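Peptidyl-prolyl cis-trans isomerase FKBP13, chloroplastic (Arabidopsis thaliana, PDB 1U79) catalyses the cis-trans isomerization of peptidyl-prolyl bonds in the chloroplast thylakoid lumen and regulates accumulation of the Rieske protein of photosynthetic electron transport. Local coordinates at residues 78-83 with 87-92; 65-70 with 117-122; 10-15 with 95-100; 36-39 with 45-48; 5-10 with 15-20. All coordinates share one frame; numbering follows the deposited sequence.

How the contacts relate
Contacts 1, 2, 4 and 5 all reach one antiparallel sheet of the FKBP domain. Contact 2 is the buried core: helix 68-75 meets strand 119-128 through aromatic and aliphatic groups alone. Contact 4 lies beside it on the hairpin 32-40/46-49, and adds backbone bonds and a tyrosine-aspartate pair to the aromatic cluster. Contact 1 is partly buried and rests mainly on one arginine, whose charge is met by D18 on the neighbouring strand 15-18, part of contact 5. Contact 5 is the outlying N-terminal hairpin, with a disulfide. Contact 3 packs the turn of that hairpin on the loop 95-100, next to contact 2. Contacts 4 and 5 do not touch; their centres are about 17 Å apart.

Contact 1: 78-83 with 87-92; sequences DGIPPM and GKRTLR
R89 reaches from strand 88-93 of the FKBP sheet to the loop that follows helix 68-75. Its side chain passes M83 and ends on P81. R89 CB lies against the thioether, 3.7 Å from M83 CE. With CG anti to the backbone N (chi1 172°), the chain extends alongside M83 toward the loop. R89 CD follows at 3.7 Å from M83 CG. A bend at chi3 (-69°) then turns one face of the guanidinium to M83, and M83 CG covers that face near its rim, 3.5 Å from R89 NE. The two side chains run past each other in opposite directions. NE makes a salt bridge with D18 of strand 15-18.

At the tip, both terminal nitrogens grip one oxygen and lie with it in the guanidinium plane. R89 NH2 is 2.9 Å from P81 O, nearly in line with the C=O bond. R89 NH1 is 3.0 Å from P81 O and comes from above the carbonyl plane. NH2 also bonds G73 O of helix 68-75. The buried charge is thus probably balanced by D18, while the carbonyls fix the rotation of the group. Beyond the arginine, M83 CE rests 3.4 Å from G87 O.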
# COMPACT_ATOMS: atom_id res chain seq x y z
N ASP A 78 13.40 -6.26 -2.75
CA ASP A 78 14.08 -6.72 -3.96
C ASP A 78 13.18 -6.42 -5.16
O ASP A 78 12.02 -6.82 -5.19
CB ASP A 78 14.34 -8.22 -3.89
CG ASP A 78 15.65 -8.56 -3.21
OD1 ASP A 78 16.31 -7.64 -2.68
OD2 ASP A 78 16.03 -9.75 -3.22
N GLY A 79 13.71 -5.70 -6.14
CA GLY A 79 12.92 -5.38 -7.31
C GLY A 79 11.96 -4.22 -7.08
O GLY A 79 11.21 -3.85 -7.98
N ILE A 80 11.98 -3.64 -5.89
CA ILE A 80 11.11 -2.51 -5.61
C ILE A 80 11.85 -1.34 -4.98
O ILE A 80 12.28 -1.41 -3.83
CB ILE A 80 9.95 -2.91 -4.66
CG1 ILE A 80 9.06 -3.95 -5.34
CG2 ILE A 80 9.12 -1.67 -4.29
CD1 ILE A 80 7.84 -4.34 -4.54
N PRO A 81 12.02 -0.24 -5.74
CA PRO A 81 12.72 0.92 -5.19
C PRO A 81 11.77 1.63 -4.24
O PRO A 81 10.56 1.52 -4.36
CB PRO A 81 13.03 1.76 -6.42
CG PRO A 81 11.85 1.50 -7.29
CD PRO A 81 11.62 0.00 -7.14
N PRO A 82 12.32 2.42 -3.31
CA PRO A 82 11.52 3.16 -2.34
C PRO A 82 10.73 4.29 -2.97
O PRO A 82 11.12 4.82 -4.02
CB PRO A 82 12.57 3.75 -1.38
CG PRO A 82 13.86 3.04 -1.74
CD PRO A 82 13.75 2.74 -3.18
N MET A 83 9.63 4.66 -2.33
CA MET A 83 8.87 5.80 -2.81
C MET A 83 9.66 7.00 -2.31
O MET A 83 10.44 6.88 -1.36
CB MET A 83 7.48 5.84 -2.18
CG MET A 83 6.45 4.99 -2.88
SD MET A 83 4.80 5.34 -2.21
CE MET A 83 4.44 6.86 -3.04
N GLY A 87 5.65 11.50 -3.76
CA GLY A 87 5.35 10.61 -4.87
C GLY A 87 3.97 9.99 -4.83
O GLY A 87 3.30 9.98 -3.79
N LYS A 88 3.52 9.49 -5.98
CA LYS A 88 2.23 8.81 -6.06
C LYS A 88 2.52 7.48 -6.72
O LYS A 88 3.01 7.43 -7.85
CB LYS A 88 1.22 9.58 -6.91
CG LYS A 88 -0.10 8.84 -7.09
CD LYS A 88 -1.02 9.64 -8.00
CE LYS A 88 -2.37 8.96 -8.17
NZ LYS A 88 -3.20 9.73 -9.12
N ARG A 89 2.21 6.41 -6.01
CA ARG A 89 2.49 5.08 -6.51
C ARG A 89 1.28 4.16 -6.43
O ARG A 89 0.48 4.24 -5.50
CB ARG A 89 3.63 4.45 -5.69
CG ARG A 89 3.87 2.97 -5.98
CD ARG A 89 5.10 2.43 -5.25
NE ARG A 89 6.34 3.00 -5.77
CZ ARG A 89 7.55 2.63 -5.37
NH1 ARG A 89 8.63 3.20 -5.91
NH2 ARG A 89 7.69 1.72 -4.41
N THR A 90 1.14 3.31 -7.43
CA THR A 90 0.05 2.35 -7.42
C THR A 90 0.71 1.04 -7.04
O THR A 90 1.80 0.72 -7.53
CB THR A 90 -0.62 2.22 -8.80
OG1 THR A 90 -1.21 3.47 -9.16
CG2 THR A 90 -1.71 1.17 -8.76
N LEU A 91 0.08 0.29 -6.15
CA LEU A 91 0.62 -0.99 -5.72
C LEU A 91 -0.37 -2.11 -5.93
O LEU A 91 -1.57 -1.95 -5.66
CB LEU A 91 0.97 -0.96 -4.22
CG LEU A 91 2.13 -0.15 -3.65
CD1 LEU A 91 2.09 -0.30 -2.12
CD2 LEU A 91 3.48 -0.65 -4.20
N ARG A 92 0.12 -3.24 -6.42
CA ARG A 92 -0.69 -4.44 -6.62
C ARG A 92 -0.09 -5.42 -5.63
O ARG A 92 1.07 -5.83 -5.76
CB ARG A 92 -0.56 -4.99 -8.04
CG ARG A 92 -1.41 -6.23 -8.27
CD ARG A 92 -1.74 -6.43 -9.76
NE ARG A 92 -2.58 -7.61 -9.98
CZ ARG A 92 -2.11 -8.85 -9.98
NH1 ARG A 92 -0.82 -9.05 -9.80
NH2 ARG A 92 -2.91 -9.88 -10.16

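Contact 2: 65-70 with 117-122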
# COMPACT_ATOMS: atom_id res chain seq x y z
N GLU A 65 3.58 -2.10 11.07
CA GLU A 65 2.42 -1.38 11.59
C GLU A 65 1.31 -1.48 10.56
O GLU A 65 0.15 -1.17 10.85
CB GLU A 65 2.79 0.08 11.84
CG GLU A 65 2.20 0.65 13.11
CD GLU A 65 2.82 1.98 13.46
OE1 GLU A 65 2.59 2.96 12.72
OE2 GLU A 65 3.54 2.05 14.47
N VAL A 66 1.67 -1.92 9.37
CA VAL A 66 0.74 -2.08 8.26
C VAL A 66 1.06 -3.38 7.52
O VAL A 66 2.07 -4.03 7.81
CB VAL A 66 0.88 -0.92 7.26
CG1 VAL A 66 0.28 0.35 7.84
CG2 VAL A 66 2.35 -0.70 6.96
N ILE A 67 0.22 -3.76 6.57
CA ILE A 67 0.49 -5.00 5.84
C ILE A 67 1.87 -4.96 5.19
O ILE A 67 2.37 -3.89 4.82
CB ILE A 67 -0.58 -5.29 4.76
CG1 ILE A 67 -0.76 -4.08 3.84
CG2 ILE A 67 -1.91 -5.62 5.44
CD1 ILE A 67 -1.77 -4.34 2.70
N LYS A 68 2.48 -6.13 5.08
CA LYS A 68 3.81 -6.26 4.49
C LYS A 68 3.92 -5.58 3.12
O LYS A 68 4.95 -4.99 2.79
CB LYS A 68 4.17 -7.75 4.39
CG LYS A 68 5.67 -8.01 4.45
CD LYS A 68 5.97 -9.47 4.70
CE LYS A 68 7.45 -9.68 4.98
NZ LYS A 68 7.79 -11.12 5.19
N GLY A 69 2.86 -5.65 2.33
CA GLY A 69 2.87 -5.02 1.02
C GLY A 69 3.09 -3.52 1.08
O GLY A 69 3.64 -2.92 0.15
N TRP A 70 2.64 -2.89 2.17
CA TRP A 70 2.81 -1.45 2.32
C TRP A 70 4.25 -1.16 2.76
O TRP A 70 4.90 -0.26 2.24
CB TRP A 70 1.81 -0.88 3.34
CG TRP A 70 0.54 -0.31 2.72
CD1 TRP A 70 -0.26 -0.91 1.78
CD2 TRP A 70 -0.06 0.94 3.03
NE1 TRP A 70 -1.33 -0.09 1.49
CE2 TRP A 70 -1.23 1.05 2.24
CE3 TRP A 70 0.27 2.00 3.89
CZ2 TRP A 70 -2.07 2.18 2.29
CZ3 TRP A 70 -0.55 3.11 3.95
CH2 TRP A 70 -1.72 3.19 3.15
N SER A 117 -7.51 -12.05 -1.45
CA SER A 117 -7.67 -10.88 -2.28
C SER A 117 -6.37 -10.17 -2.67
O SER A 117 -5.54 -9.87 -1.82
CB SER A 117 -8.57 -9.85 -1.59
OG SER A 117 -9.91 -10.29 -1.49
N VAL A 118 -6.22 -9.90 -3.96
CA VAL A 118 -5.09 -9.11 -4.43
C VAL A 118 -5.61 -7.70 -4.17
O VAL A 118 -6.77 -7.40 -4.47
CB VAL A 118 -4.87 -9.27 -5.94
CG1 VAL A 118 -3.87 -8.22 -6.43
CG2 VAL A 118 -4.38 -10.68 -6.25
N LEU A 119 -4.79 -6.84 -3.59
CA LEU A 119 -5.25 -5.49 -3.30
C LEU A 119 -4.57 -4.44 -4.16
O LEU A 119 -3.39 -4.55 -4.47
CB LEU A 119 -4.99 -5.16 -1.83
CG LEU A 119 -5.50 -6.17 -0.80
CD1 LEU A 119 -5.22 -5.64 0.60
CD2 LEU A 119 -7.00 -6.40 -1.00
N LEU A 120 -5.31 -3.43 -4.56
CA LEU A 120 -4.73 -2.35 -5.34
C LEU A 120 -4.80 -1.10 -4.50
O LEU A 120 -5.85 -0.78 -3.94
CB LEU A 120 -5.51 -2.14 -6.65
CG LEU A 120 -5.32 -3.15 -7.78
CD1 LEU A 120 -6.28 -2.80 -8.93
CD2 LEU A 120 -3.89 -3.12 -8.28
N PHE A 121 -3.68 -0.40 -4.36
CA PHE A 121 -3.68 0.86 -3.62
C PHE A 121 -3.06 1.95 -4.46
O PHE A 121 -2.13 1.71 -5.24
CB PHE A 121 -2.86 0.78 -2.33
CG PHE A 121 -3.51 -0.00 -1.22
CD1 PHE A 121 -3.27 -1.37 -1.08
CD2 PHE A 121 -4.31 0.64 -0.27
CE1 PHE A 121 -3.82 -2.09 -0.01
CE2 PHE A 121 -4.86 -0.07 0.79
CZ PHE A 121 -4.62 -1.43 0.92
N ASP A 122 -3.60 3.15 -4.32
CA ASP A 122 -3.04 4.33 -4.96
C ASP A 122 -2.50 5.00 -3.71
O ASP A 122 -3.26 5.35 -2.81
CB ASP A 122 -4.12 5.18 -5.62
CG ASP A 122 -4.07 5.10 -7.13
OD1 ASP A 122 -3.58 4.08 -7.66
OD2 ASP A 122 -4.54 6.05 -7.80
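In the FKBP fold a short helix packs across the curved sheet, and here W70 of helix 68-75 meets F121 of strand 119-128. The two rings form a T-shaped pair, planes 83° apart. The centroids of the W70 five-membered ring and the F121 ring are 4.4 Å apart. The edge of the indole is turned to the face of the phenylalanine. W70 NE1 sits over the middle of that face, 3.5 Å from F121 CD1. The six-membered ring follows alongside, with W70 CZ2 at 3.7 Å from F121 CD2.

I67 closes on the same ring. Its CG1 lies between the backbone N and the carbonyl carbon (chi1 53°), and the extended chain beyond carries CD1 to the sheet. I67 CD1 is 4.1 Å from F121 CE1, and 4.2 Å from L119 CD1. I67 is the N-cap residue of the helix, and its O accepts from W70 N at 2.8 Å. The ring of W70 also meets that of F59 of strand 57-60, the planes about 55° apart. A tryptophan at the start of the helix among aromatic side chains is consistent with the floor of the proline-binding pocket, as in FKBP12.

Contact 3: 10-15 with 95-100; sequences SPSGLA and PELAYG
S12 OG stands between its backbone N and carbonyl carbon (chi1 71°), which turns the hydroxyl toward L97. L97 CG is anti to its own carbonyl carbon (chi1 -56°), and the chain beyond carries CD1 to the turn. S12 OG is 3.8 Å from L97 CD1. The same methyl lies 3.8 Å from L14 CB, wedged against both residues. L14 and L97 both touch Q72 of helix 68-75.

Segment 10-15 holds a type I beta turn from S10 to G13, closed by G13 N to S10 O at 3.0 Å. It links the strands of the N-terminal hairpin and leans on the loop that leaves strand 88-93 of the FKBP domain. Two serine hydroxyls bridge the turn and probably stiffen it. S12 OG donates to S10 OG at 3.2 Å. S10 OG in turn donates to L14 O at 2.7 Å, in the carbonyl plane and on a lone pair. L14 O also takes the backbone N of S10. With an alanine at S12, S10 OG would probably lose its donor and L97 CD1 one of its two neighbours in the segment 10-15. At the outer edge, E96 OE2 comes within 3.0 Å of S12 O, two acceptors that are not hydrogen-bonded.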
# COMPACT_ATOMS: atom_id res chain seq x y z
N SER A 10 7.87 -7.47 -8.99
CA SER A 10 9.05 -7.90 -8.25
C SER A 10 9.01 -9.41 -8.04
O SER A 10 7.98 -10.05 -8.27
CB SER A 10 9.12 -7.20 -6.89
OG SER A 10 8.17 -7.75 -6.00
N PRO A 11 10.13 -10.00 -7.58
CA PRO A 11 10.24 -11.44 -7.32
C PRO A 11 9.13 -12.01 -6.44
O PRO A 11 8.75 -13.17 -6.59
CB PRO A 11 11.60 -11.56 -6.64
CG PRO A 11 12.40 -10.50 -7.32
CD PRO A 11 11.42 -9.33 -7.36
N SER A 12 8.62 -11.19 -5.53
CA SER A 12 7.58 -11.64 -4.60
C SER A 12 6.15 -11.54 -5.11
O SER A 12 5.23 -12.03 -4.47
CB SER A 12 7.68 -10.84 -3.31
OG SER A 12 7.26 -9.50 -3.53
N GLY A 13 5.97 -10.90 -6.26
CA GLY A 13 4.64 -10.72 -6.79
C GLY A 13 4.14 -9.31 -6.54
O GLY A 13 3.24 -8.81 -7.22
N LEU A 14 4.71 -8.65 -5.53
CA LEU A 14 4.33 -7.28 -5.22
C LEU A 14 4.72 -6.45 -6.44
O LEU A 14 5.90 -6.44 -6.83
CB LEU A 14 5.08 -6.78 -3.98
CG LEU A 14 4.74 -5.39 -3.44
CD1 LEU A 14 3.26 -5.33 -3.02
CD2 LEU A 14 5.64 -5.09 -2.24
N ALA A 15 3.76 -5.77 -7.05
CA ALA A 15 4.06 -4.97 -8.23
C ALA A 15 3.74 -3.50 -8.01
O ALA A 15 2.90 -3.16 -7.17
CB ALA A 15 3.29 -5.50 -9.43
N PRO A 95 -2.27 -11.57 -2.03
CA PRO A 95 -2.82 -11.86 -0.70
C PRO A 95 -1.77 -12.21 0.35
O PRO A 95 -1.92 -11.86 1.51
CB PRO A 95 -3.76 -13.04 -0.97
CG PRO A 95 -4.19 -12.81 -2.38
CD PRO A 95 -2.92 -12.39 -3.06
N GLU A 96 -0.73 -12.92 -0.07
CA GLU A 96 0.36 -13.33 0.83
C GLU A 96 0.97 -12.14 1.58
O GLU A 96 1.42 -12.28 2.71
CB GLU A 96 1.45 -14.06 0.03
CG GLU A 96 2.11 -13.19 -1.04
CD GLU A 96 2.89 -13.98 -2.08
OE1 GLU A 96 2.31 -14.89 -2.71
OE2 GLU A 96 4.09 -13.69 -2.28
N LEU A 97 0.98 -10.97 0.94
CA LEU A 97 1.54 -9.76 1.53
C LEU A 97 0.45 -8.79 2.00
O LEU A 97 0.71 -7.62 2.27
CB LEU A 97 2.44 -9.05 0.52
CG LEU A 97 3.58 -9.94 -0.02
CD1 LEU A 97 4.37 -9.19 -1.08
CD2 LEU A 97 4.48 -10.37 1.13
N ALA A 98 -0.79 -9.29 2.10
CA ALA A 98 -1.88 -8.44 2.56
C ALA A 98 -2.62 -9.17 3.69
O ALA A 98 -2.06 -9.34 4.76
CB ALA A 98 -2.83 -8.11 1.40
N TYR A 99 -3.85 -9.61 3.45
CA TYR A 99 -4.62 -10.29 4.49
C TYR A 99 -4.78 -11.80 4.30
O TYR A 99 -5.56 -12.44 5.01
CB TYR A 99 -5.98 -9.61 4.62
CG TYR A 99 -5.87 -8.14 4.96
CD1 TYR A 99 -5.49 -7.73 6.24
CD2 TYR A 99 -6.11 -7.16 4.00
CE1 TYR A 99 -5.35 -6.38 6.54
CE2 TYR A 99 -5.97 -5.81 4.29
CZ TYR A 99 -5.59 -5.43 5.57
OH TYR A 99 -5.42 -4.09 5.86
N GLY A 100 -4.06 -12.36 3.34
CA GLY A 100 -4.13 -13.80 3.11
C GLY A 100 -5.52 -14.38 2.89
O GLY A 100 -6.44 -13.68 2.49

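Contact 4: 36-39 with 45-48; sequences HYVG and KVFD
The ring of F47 carries G39 on one face, and the ring of Y37 has D48 OD2 at its edge. Both pairs belong to the antiparallel hairpin of strands 32-40 and 46-49, at a classic beta bulge where F47 and D48 both face G39. A chi1 of 61° tucks the F47 ring back over its own backbone and across to G39. G39 CA makes a CH-pi contact there, 4.1 Å from the ring centroid of F47. G39 O lies over the rim of the same face. A beta carbon on G39 would run into F47 CZ, so the close fit probably depends on the glycine. The F47 ring also meets F121 nearly at right angles.

Y37 OH donates to D48 OD2 at 2.7 Å. The ring and carboxylate planes are 78° apart, and the hydroxyl meets the oxygen from 40° out of the carboxylate plane. OD1 is held by a salt bridge to R53 of helix 50-53, so both oxygens are engaged. Y37 also has an edge-to-face contact with W70. These side chains probably line the proline-binding pocket, as in FKBP12.

The backbones form a hydrogen-bonded pair at G39 and D48. G39 N gives a nearly straight bond to D48 O at 2.7 Å. G39 O takes F47 N at 2.9 Å, and a weak bond from D48 N. V46 CA adds a CA-H...O contact to G39 O at 3.4 Å. On the outer side, V38 CG1 meets V46 CG1 at 4.1 Å.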
# COMPACT_ATOMS: atom_id res chain seq x y z
N HIS A 36 -1.83 9.51 2.03
CA HIS A 36 -3.24 9.48 1.65
C HIS A 36 -3.31 8.23 0.78
O HIS A 36 -2.30 7.82 0.21
CB HIS A 36 -3.62 10.73 0.86
CG HIS A 36 -4.20 11.81 1.72
ND1 HIS A 36 -5.39 11.65 2.40
CD2 HIS A 36 -3.75 13.04 2.03
CE1 HIS A 36 -5.64 12.74 3.10
NE2 HIS A 36 -4.66 13.60 2.89
N TYR A 37 -4.47 7.60 0.70
CA TYR A 37 -4.59 6.39 -0.09
C TYR A 37 -6.01 5.99 -0.41
O TYR A 37 -6.96 6.40 0.25
CB TYR A 37 -3.92 5.21 0.64
CG TYR A 37 -4.66 4.79 1.90
CD1 TYR A 37 -4.46 5.45 3.11
CD2 TYR A 37 -5.61 3.76 1.86
CE1 TYR A 37 -5.20 5.11 4.25
CE2 TYR A 37 -6.36 3.41 2.99
CZ TYR A 37 -6.15 4.09 4.18
OH TYR A 37 -6.90 3.76 5.28
N VAL A 38 -6.14 5.16 -1.43
CA VAL A 38 -7.40 4.58 -1.86
C VAL A 38 -7.09 3.12 -2.13
O VAL A 38 -6.22 2.80 -2.95
CB VAL A 38 -7.95 5.21 -3.16
CG1 VAL A 38 -9.19 4.42 -3.62
CG2 VAL A 38 -8.34 6.67 -2.94
N GLY A 39 -7.79 2.24 -1.43
CA GLY A 39 -7.58 0.82 -1.62
C GLY A 39 -8.80 0.22 -2.28
O GLY A 39 -9.93 0.43 -1.83
N LYS A 45 -14.01 -2.13 -6.61
CA LYS A 45 -14.67 -1.79 -5.35
C LYS A 45 -13.69 -1.16 -4.37
O LYS A 45 -12.66 -1.76 -4.05
CB LYS A 45 -15.30 -3.04 -4.74
CG LYS A 45 -16.28 -2.80 -3.59
CD LYS A 45 -15.59 -2.43 -2.29
CE LYS A 45 -16.61 -2.15 -1.20
NZ LYS A 45 -17.54 -3.30 -1.01
N VAL A 46 -14.00 0.04 -3.89
CA VAL A 46 -13.15 0.71 -2.92
C VAL A 46 -13.48 0.17 -1.54
O VAL A 46 -14.61 0.33 -1.06
CB VAL A 46 -13.38 2.25 -2.91
CG1 VAL A 46 -12.54 2.90 -1.81
CG2 VAL A 46 -13.01 2.84 -4.26
N PHE A 47 -12.51 -0.47 -0.89
CA PHE A 47 -12.74 -1.02 0.45
C PHE A 47 -12.27 -0.11 1.57
O PHE A 47 -12.55 -0.38 2.73
CB PHE A 47 -12.08 -2.41 0.60
CG PHE A 47 -10.57 -2.41 0.43
CD1 PHE A 47 -9.73 -1.93 1.43
CD2 PHE A 47 -9.99 -2.90 -0.75
CE1 PHE A 47 -8.33 -1.94 1.27
CE2 PHE A 47 -8.60 -2.91 -0.92
CZ PHE A 47 -7.77 -2.43 0.09
N ASP A 48 -11.54 0.95 1.22
CA ASP A 48 -11.04 1.87 2.23
C ASP A 48 -10.22 2.98 1.59
O ASP A 48 -9.62 2.79 0.53
CB ASP A 48 -10.17 1.11 3.24
CG ASP A 48 -9.65 2.00 4.37
OD1 ASP A 48 -10.32 2.99 4.72
OD2 ASP A 48 -8.56 1.70 4.91

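Contact 5: 5-10 with 15-20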
# COMPACT_ATOMS: atom_id res chain seq x y z
N CYS A 5 -1.13 2.30 -16.37
CA CYS A 5 0.04 2.01 -15.49
C CYS A 5 0.55 0.59 -15.67
O CYS A 5 -0.08 -0.37 -15.23
CB CYS A 5 -0.33 2.27 -14.02
SG CYS A 5 0.14 1.02 -12.78
N GLU A 6 1.68 0.47 -16.36
CA GLU A 6 2.29 -0.83 -16.59
C GLU A 6 3.05 -1.19 -15.33
O GLU A 6 4.01 -0.51 -14.96
CB GLU A 6 3.26 -0.78 -17.78
CG GLU A 6 4.23 -1.96 -17.85
CD GLU A 6 3.54 -3.27 -18.22
OE1 GLU A 6 2.56 -3.65 -17.54
OE2 GLU A 6 3.99 -3.93 -19.18
N PHE A 7 2.62 -2.25 -14.67
CA PHE A 7 3.27 -2.67 -13.44
C PHE A 7 4.63 -3.30 -13.67
O PHE A 7 4.89 -3.92 -14.70
CB PHE A 7 2.41 -3.70 -12.70
CG PHE A 7 1.20 -3.13 -12.03
CD1 PHE A 7 -0.07 -3.45 -12.50
CD2 PHE A 7 1.32 -2.30 -10.92
CE1 PHE A 7 -1.22 -2.95 -11.86
CE2 PHE A 7 0.18 -1.80 -10.28
CZ PHE A 7 -1.09 -2.13 -10.76
N SER A 8 5.50 -3.11 -12.69
CA SER A 8 6.82 -3.72 -12.67
C SER A 8 6.54 -4.75 -11.59
O SER A 8 6.11 -4.39 -10.50
CB SER A 8 7.89 -2.74 -12.19
OG SER A 8 9.10 -3.42 -11.90
N VAL A 9 6.75 -6.03 -11.90
CA VAL A 9 6.47 -7.09 -10.94
C VAL A 9 7.76 -7.59 -10.31
O VAL A 9 8.65 -8.06 -11.02
CB VAL A 9 5.74 -8.27 -11.64
CG1 VAL A 9 5.27 -9.31 -10.62
CG2 VAL A 9 4.58 -7.74 -12.44
N SER A 10 7.87 -7.47 -8.99
CA SER A 10 9.05 -7.90 -8.25
C SER A 10 9.01 -9.41 -8.04
O SER A 10 7.98 -10.05 -8.27
CB SER A 10 9.12 -7.20 -6.89
OG SER A 10 8.17 -7.75 -6.00
N ALA A 15 3.76 -5.77 -7.05
CA ALA A 15 4.06 -4.97 -8.23
C ALA A 15 3.74 -3.50 -8.01
O ALA A 15 2.90 -3.16 -7.17
CB ALA A 15 3.29 -5.50 -9.43
N PHE A 16 4.40 -2.64 -8.77
CA PHE A 16 4.18 -1.21 -8.61
C PHE A 16 4.39 -0.46 -9.92
O PHE A 16 4.94 -0.99 -10.88
CB PHE A 16 5.17 -0.65 -7.60
CG PHE A 16 6.55 -0.43 -8.18
CD1 PHE A 16 7.39 -1.51 -8.44
CD2 PHE A 16 6.98 0.85 -8.53
CE1 PHE A 16 8.64 -1.31 -9.05
CE2 PHE A 16 8.22 1.05 -9.15
CZ PHE A 16 9.05 -0.04 -9.41
N CYS A 17 3.95 0.79 -9.91
CA CYS A 17 4.15 1.71 -11.02
C CYS A 17 4.14 3.07 -10.36
O CYS A 17 3.25 3.38 -9.57
CB CYS A 17 3.04 1.62 -12.08
SG CYS A 17 1.36 2.00 -11.48
N ASP A 18 5.16 3.88 -10.63
CA ASP A 18 5.23 5.22 -10.06
C ASP A 18 4.54 6.21 -10.99
O ASP A 18 5.13 6.68 -11.96
CB ASP A 18 6.69 5.64 -9.82
CG ASP A 18 7.25 5.07 -8.53
OD1 ASP A 18 6.49 4.99 -7.53
OD2 ASP A 18 8.45 4.72 -8.48
N LYS A 19 3.28 6.50 -10.70
CA LYS A 19 2.49 7.43 -11.51
C LYS A 19 3.13 8.81 -11.47
O LYS A 19 3.14 9.53 -12.47
CB LYS A 19 1.05 7.49 -10.98
CG LYS A 19 0.30 6.16 -11.12
CD LYS A 19 -1.16 6.30 -10.72
CE LYS A 19 -2.00 5.18 -11.33
NZ LYS A 19 -3.45 5.36 -11.02
N VAL A 20 3.66 9.18 -10.32
CA VAL A 20 4.36 10.44 -10.18
C VAL A 20 5.53 10.20 -9.24
O VAL A 20 5.34 9.81 -8.09
CB VAL A 20 3.48 11.55 -9.58
CG1 VAL A 20 4.29 12.85 -9.50
CG2 VAL A 20 2.23 11.76 -10.44
O HOH W 1 6.82 -0.10 -13.53
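C5 and C17 are joined covalently by a disulfide, with C5 SG 2.0 Å from C17 SG and chi3 at -96°. A chi1 of 60° swings C17 SG toward C5.

The backbone bonds make a short antiparallel hairpin. S8 and F16 form its hydrogen-bonded pair: S8 N gives to F16 O at 2.8 Å, and F16 N gives to S8 O at 3.0 Å. V9 and A15 are the adjoining non-hydrogen-bonded pair. A water donates to E6 O, and weakly to F16 O.

The apolar contacts lie on both faces. On one, A15 CB meets F7 CB at 3.8 Å and V9 CG2 at 4.0 Å. The F7 ring takes C5 SG over one face, toward the rim, and C17 SG approaches obliquely at 4.2 Å from F7 CE2. On the other face, F16 CE1 lies 3.5 Å from S8 CB, and the F16 ring goes on to touch R89 and P81. An alanine in place of F16 would probably strip the cover from S8 CB and open a gap beside R89.

Reducing the disulfide would probably leave the N-terminal end held by the S8-F16 bonds and side-chain packing, consistent with the redox regulation proposed for this immunophilin.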